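Local coordinates for protein DNA-entry nuclease (Competence-specific nuclease) (Streptococcus agalactiae ILRI112, PDB 4QGO) that probably cleaves DNA and RNA without sequence specificity, as a beta-beta-alpha metal-dependent nuclease, and is a streptococcal virulence factor, at residues N38-L43 with T199-V204; K168-R173 with L191-Q196. The protein carries 1 engineered substitution. All coordinates share one frame; numbering follows the deposited sequence. Where two conformers were deposited one is given.

Interaction 1: residues N38-L43 with T199-V204; sequences NNQTNL and TLEFNV
E201 reaches from the strand to the loop 38-43, and its side chain can be followed outward atom by atom. CB leaves the strand to one side. CG, anti to the backbone N (chi1 -177°), comes alongside the loop, where it lies 3.7 Å from N39 O and close to the methyl CG2 of T41. The chain stays extended, bringing CD close to Q40 OE1 and T41 N. There OE2 accepts a hydrogen bond from T41 N on its anti lone pair, with T41 N to E201 OE2 3.0 Å. Q40 OE1 lies 3.4 Å from E201 OE2, two acceptors that cannot bond each other, and E201 OE1 is only slightly farther from it. A glutamate suits this place because its length spans the gap between strand and loop.

Two asparagines form the other end of the join, each lending its amide to the opposite backbone. From the loop, N39 OD1 accepts the amide of N203, with N39 OD1 to N203 N 3.0 Å; the donor stands well above the carbonyl plane. From the strand, N203 ND2 gives an almost straight bond (175°) to Q40 O at 2.9 Å; Q40 O lies in the amide plane of N203, while ND2 stands above the carbonyl plane of Q40. N203 OD1 is held by H190, which fixes the rotation of this buried amide, while Q40 O also accepts from N37. T41 CG2 rests 3.6 Å from F202 O, and T41 OG1, bonded to E192, closes an ST turn by accepting from L43 N. F202 turns its ring from the loop to meet Y156 edge-to-face. The arrangement is a loop pinned by side-chain-to-backbone bonds on the central antiparallel sheet of a His-Me finger nuclease, just where strand 33-36 ends beside strand 201-207.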
# COMPACT_ATOMS: atom_id res chain seq x y z
N ASN A 38 15.35 -3.81 8.35
CA ASN A 38 15.56 -5.25 8.38
C ASN A 38 14.27 -6.05 8.54
O ASN A 38 14.24 -7.12 9.14
CB ASN A 38 16.59 -5.63 9.44
CG ASN A 38 17.92 -4.97 9.19
OD1 ASN A 38 18.65 -5.35 8.27
ND2 ASN A 38 18.24 -3.95 9.98
N ASN A 39 13.20 -5.49 7.97
CA ASN A 39 11.87 -6.10 7.96
C ASN A 39 11.16 -6.09 9.32
O ASN A 39 10.16 -6.77 9.51
CB ASN A 39 11.92 -7.52 7.36
CG ASN A 39 10.83 -7.78 6.34
OD1 ASN A 39 10.18 -6.86 5.83
ND2 ASN A 39 10.63 -9.05 6.03
N GLN A 40 11.69 -5.31 10.27
CA GLN A 40 11.10 -5.23 11.60
C GLN A 40 10.23 -3.99 11.75
O GLN A 40 10.60 -2.90 11.32
CB GLN A 40 12.19 -5.23 12.69
CG GLN A 40 13.22 -6.34 12.52
CD GLN A 40 12.59 -7.71 12.50
OE1 GLN A 40 12.05 -8.17 13.51
NE2 GLN A 40 12.66 -8.38 11.36
N THR A 41 9.06 -4.19 12.35
CA THR A 41 8.14 -3.10 12.66
C THR A 41 7.83 -3.10 14.15
O THR A 41 7.94 -4.15 14.80
CB THR A 41 6.83 -3.22 11.85
OG1 THR A 41 5.89 -2.24 12.32
CG2 THR A 41 6.23 -4.61 12.00
N ASN A 42 7.47 -1.94 14.68
CA ASN A 42 7.18 -1.86 16.11
C ASN A 42 5.72 -2.11 16.45
O ASN A 42 5.31 -1.90 17.60
CB ASN A 42 7.65 -0.52 16.69
CG ASN A 42 6.91 0.67 16.12
OD1 ASN A 42 5.84 0.54 15.52
ND2 ASN A 42 7.48 1.86 16.31
N LEU A 43 4.94 -2.54 15.46
CA LEU A 43 3.53 -2.85 15.69
C LEU A 43 3.36 -3.85 16.81
O LEU A 43 4.08 -4.84 16.89
CB LEU A 43 2.88 -3.39 14.42
CG LEU A 43 2.61 -2.42 13.28
CD1 LEU A 43 2.07 -3.19 12.09
CD2 LEU A 43 1.62 -1.35 13.72
N THR A 199 5.16 -15.00 13.98
CA THR A 199 5.63 -15.75 12.81
C THR A 199 5.54 -14.93 11.53
O THR A 199 6.27 -15.19 10.56
CB THR A 199 4.88 -17.08 12.60
OG1 THR A 199 3.49 -16.81 12.39
CG2 THR A 199 5.05 -18.00 13.80
N LEU A 200 4.64 -13.95 11.51
CA LEU A 200 4.57 -13.02 10.40
C LEU A 200 5.05 -11.65 10.84
O LEU A 200 4.54 -11.09 11.82
CB LEU A 200 3.15 -12.89 9.87
CG LEU A 200 2.96 -11.88 8.73
CD1 LEU A 200 3.67 -12.35 7.48
CD2 LEU A 200 1.48 -11.63 8.44
N GLU A 201 6.03 -11.11 10.13
CA GLU A 201 6.46 -9.74 10.38
C GLU A 201 7.13 -9.17 9.15
O GLU A 201 8.03 -9.79 8.59
CB GLU A 201 7.41 -9.66 11.59
CG GLU A 201 7.80 -8.23 11.92
CD GLU A 201 8.50 -8.06 13.26
OE1 GLU A 201 8.61 -9.05 14.01
OE2 GLU A 201 8.92 -6.92 13.57
N PHE A 202 6.68 -8.00 8.72
CA PHE A 202 7.36 -7.31 7.64
C PHE A 202 7.23 -5.80 7.75
O PHE A 202 6.35 -5.29 8.45
CB PHE A 202 6.94 -7.82 6.24
CG PHE A 202 5.47 -7.66 5.91
CD1 PHE A 202 4.94 -6.41 5.60
CD2 PHE A 202 4.65 -8.77 5.84
CE1 PHE A 202 3.61 -6.27 5.27
CE2 PHE A 202 3.31 -8.64 5.49
CZ PHE A 202 2.78 -7.39 5.20
N ASN A 203 8.12 -5.09 7.06
CA ASN A 203 8.14 -3.64 7.05
C ASN A 203 8.73 -3.27 5.69
O ASN A 203 9.94 -3.40 5.48
CB ASN A 203 9.01 -3.09 8.19
CG ASN A 203 8.86 -1.60 8.37
OD1 ASN A 203 8.32 -0.91 7.50
ND2 ASN A 203 9.34 -1.08 9.49
N VAL A 204 7.88 -2.85 4.77
CA VAL A 204 8.31 -2.60 3.40
C VAL A 204 7.71 -1.32 2.83
O VAL A 204 6.67 -0.82 3.29
CB VAL A 204 7.92 -3.77 2.46
CG1 VAL A 204 8.55 -5.10 2.91
CG2 VAL A 204 6.41 -3.90 2.38

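Interaction 2: residues K168-R173 with L191-Q196; sequences KRVRYR and LEAKSQ. With SO4 (sulfate ion), chain C.
R173 and E192 are cross-strand partners in the antiparallel beta hairpin formed by strands 170-177 and 188-195, and their side chains lie side by side on one face of the sheet. The arginine grips the carboxylate side-on in a salt bridge made of two hydrogen bonds: R173 NE to E192 OE2 at 2.9 Å, and R173 NH2 to E192 OE1 at 2.9 Å. Both oxygens stay close to the guanidinium plane, but the carboxylate is turned 47° against it, so NE approaches OE2 from above the carboxylate plane. R173 starts out extended and bends at chi3 (59°), which lays its guanidinium along the glutamate. NH1 is directed to a sulfate, probably from the crystallisation liquor, and meets O4 at 2.8 Å; R171 NH2 adds a weak bond to the same oxygen, and N67 also binds the ion.

In the second shell, T41 also bonds E192 OE1 and R173 NH2 also donates to N42. N67 and A68 separately place R171 through its NH1. Paired backbone bonds between R173 and E192, and between R171 and K194, set the register that brings the charges together.

On the other face, the small side chain of A193 lets the Y172 ring and V170 lie close over the strand: its CB sits at the edge of the ring, 4.0 Å from Y172 CD1, and near V170 CG1. These apolar residues suit the side turned to helix 153-165. Where the strands end, Q196 N still reaches R169 O at 2.9 Å. V49 O and a salt bridge to D71 hold the R169 guanidinium, while a water accepts a hydrogen bond from R169 NE and donates to Q196 OE1 at 2.7 Å.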
# COMPACT_ATOMS: atom_id res chain seq x y z
N LYS A 168 -4.42 -16.59 12.52
CA LYS A 168 -3.53 -15.64 13.18
C LYS A 168 -4.20 -14.28 13.35
O LYS A 168 -5.10 -13.92 12.59
CB LYS A 168 -2.22 -15.49 12.41
CG LYS A 168 -1.48 -16.82 12.27
CD LYS A 168 -0.09 -16.61 11.73
CE LYS A 168 0.55 -17.96 11.40
NZ LYS A 168 0.57 -18.86 12.60
N ARG A 169 -3.79 -13.56 14.38
CA ARG A 169 -4.18 -12.17 14.61
C ARG A 169 -3.06 -11.30 14.05
O ARG A 169 -1.91 -11.44 14.44
CB ARG A 169 -4.34 -11.89 16.10
CG ARG A 169 -5.57 -12.52 16.73
CD ARG A 169 -6.68 -11.49 16.89
NE ARG A 169 -6.37 -10.51 17.91
CZ ARG A 169 -7.16 -9.49 18.25
NH1 ARG A 169 -8.32 -9.29 17.61
NH2 ARG A 169 -6.78 -8.66 19.20
N VAL A 170 -3.41 -10.41 13.12
CA VAL A 170 -2.38 -9.61 12.46
C VAL A 170 -2.63 -8.12 12.66
O VAL A 170 -3.65 -7.59 12.23
CB VAL A 170 -2.29 -9.93 10.95
CG1 VAL A 170 -1.17 -9.11 10.32
CG2 VAL A 170 -2.02 -11.42 10.75
N ARG A 171 -1.70 -7.46 13.34
CA ARG A 171 -1.71 -6.01 13.45
C ARG A 171 -1.07 -5.46 12.16
O ARG A 171 -0.05 -5.95 11.72
CB ARG A 171 -0.92 -5.59 14.70
CG ARG A 171 -0.86 -4.10 14.96
CD ARG A 171 -2.21 -3.49 15.41
NE ARG A 171 -1.96 -2.09 15.74
CZ ARG A 171 -1.92 -1.10 14.86
NH1 ARG A 171 -2.19 -1.33 13.57
NH2 ARG A 171 -1.64 0.13 15.26
N TYR A 172 -1.71 -4.46 11.56
CA TYR A 172 -1.41 -4.05 10.18
C TYR A 172 -1.48 -2.53 10.08
O TYR A 172 -2.39 -1.91 10.64
CB TYR A 172 -2.47 -4.67 9.27
CG TYR A 172 -2.27 -4.63 7.76
CD1 TYR A 172 -1.05 -4.95 7.18
CD2 TYR A 172 -3.33 -4.34 6.91
CE1 TYR A 172 -0.89 -4.94 5.79
CE2 TYR A 172 -3.19 -4.34 5.53
CZ TYR A 172 -1.97 -4.64 4.98
OH TYR A 172 -1.81 -4.64 3.60
N ARG A 173 -0.51 -1.93 9.39
CA ARG A 173 -0.48 -0.49 9.22
C ARG A 173 -0.02 -0.17 7.80
O ARG A 173 1.03 -0.64 7.37
CB ARG A 173 0.44 0.18 10.26
CG ARG A 173 0.49 1.71 10.19
CD ARG A 173 1.10 2.31 11.47
NE ARG A 173 2.46 1.83 11.73
CZ ARG A 173 3.00 1.69 12.94
NH1 ARG A 173 2.30 2.00 14.04
NH2 ARG A 173 4.24 1.24 13.07
N LEU A 191 3.97 -0.62 4.02
CA LEU A 191 3.18 -1.70 4.63
C LEU A 191 3.93 -2.31 5.79
O LEU A 191 5.09 -2.68 5.64
CB LEU A 191 2.88 -2.82 3.62
CG LEU A 191 2.56 -2.45 2.17
CD1 LEU A 191 2.39 -3.72 1.36
CD2 LEU A 191 1.31 -1.61 2.11
N GLU A 192 3.25 -2.46 6.93
CA GLU A 192 3.82 -3.05 8.14
C GLU A 192 2.83 -4.08 8.68
O GLU A 192 1.62 -3.83 8.74
CB GLU A 192 4.02 -1.97 9.19
CG GLU A 192 5.00 -0.89 8.79
CD GLU A 192 5.03 0.22 9.81
OE1 GLU A 192 5.70 0.05 10.85
OE2 GLU A 192 4.35 1.24 9.59
N ALA A 193 3.34 -5.24 9.09
CA ALA A 193 2.48 -6.29 9.63
C ALA A 193 3.20 -7.09 10.70
O ALA A 193 4.41 -7.31 10.61
CB ALA A 193 1.98 -7.22 8.52
N LYS A 194 2.45 -7.53 11.71
CA LYS A 194 3.00 -8.34 12.79
C LYS A 194 1.89 -9.24 13.31
O LYS A 194 0.82 -8.76 13.67
CB LYS A 194 3.52 -7.42 13.90
CG LYS A 194 3.98 -8.13 15.16
CD LYS A 194 5.21 -8.97 14.87
CE LYS A 194 5.73 -9.62 16.15
NZ LYS A 194 6.09 -8.60 17.18
N SER A 195 2.14 -10.55 13.35
CA SER A 195 1.17 -11.45 13.97
C SER A 195 1.42 -11.57 15.48
O SER A 195 2.55 -11.37 15.95
CB SER A 195 1.20 -12.83 13.30
OG SER A 195 2.44 -13.49 13.52
N GLN A 196 0.36 -11.88 16.21
CA GLN A 196 0.46 -12.08 17.65
C GLN A 196 1.55 -13.10 18.00
O GLN A 196 2.33 -12.88 18.92
CB GLN A 196 -0.89 -12.52 18.23
CG GLN A 196 -0.86 -12.77 19.74
CD GLN A 196 -2.13 -13.45 20.25
OE1 GLN A 196 -3.24 -13.15 19.81
NE2 GLN A 196 -1.96 -14.38 21.19
S SO4 C . -0.37 4.20 15.08
O1 SO4 C . -0.49 4.89 13.81
O2 SO4 C . -1.52 4.49 15.92
O3 SO4 C . 0.85 4.63 15.79
O4 SO4 C . -0.31 2.76 14.87
O HOH W 1 -3.90 -10.51 19.46

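In the fold
Interactions 1 and 2 lie with their centres about 8 Å apart on the same seven-stranded antiparallel sheet, where strand 201-207 is flanked by strands 33-36 and 188-195, and strand 170-177 follows beyond. Along the chain, the hairpin of interaction 2 is nested inside the long loop closed by interaction 1. The two contacts touch directly, through polar side chains and through L43 CD2, which packs 3.4 Å from R173 CZ. The loop 38-43 thus lies over the polar face bearing E192 and R173, while helix 153-165 packs on the other face, so a loop that follows strand 33-36 is tied to strands far later in the chain.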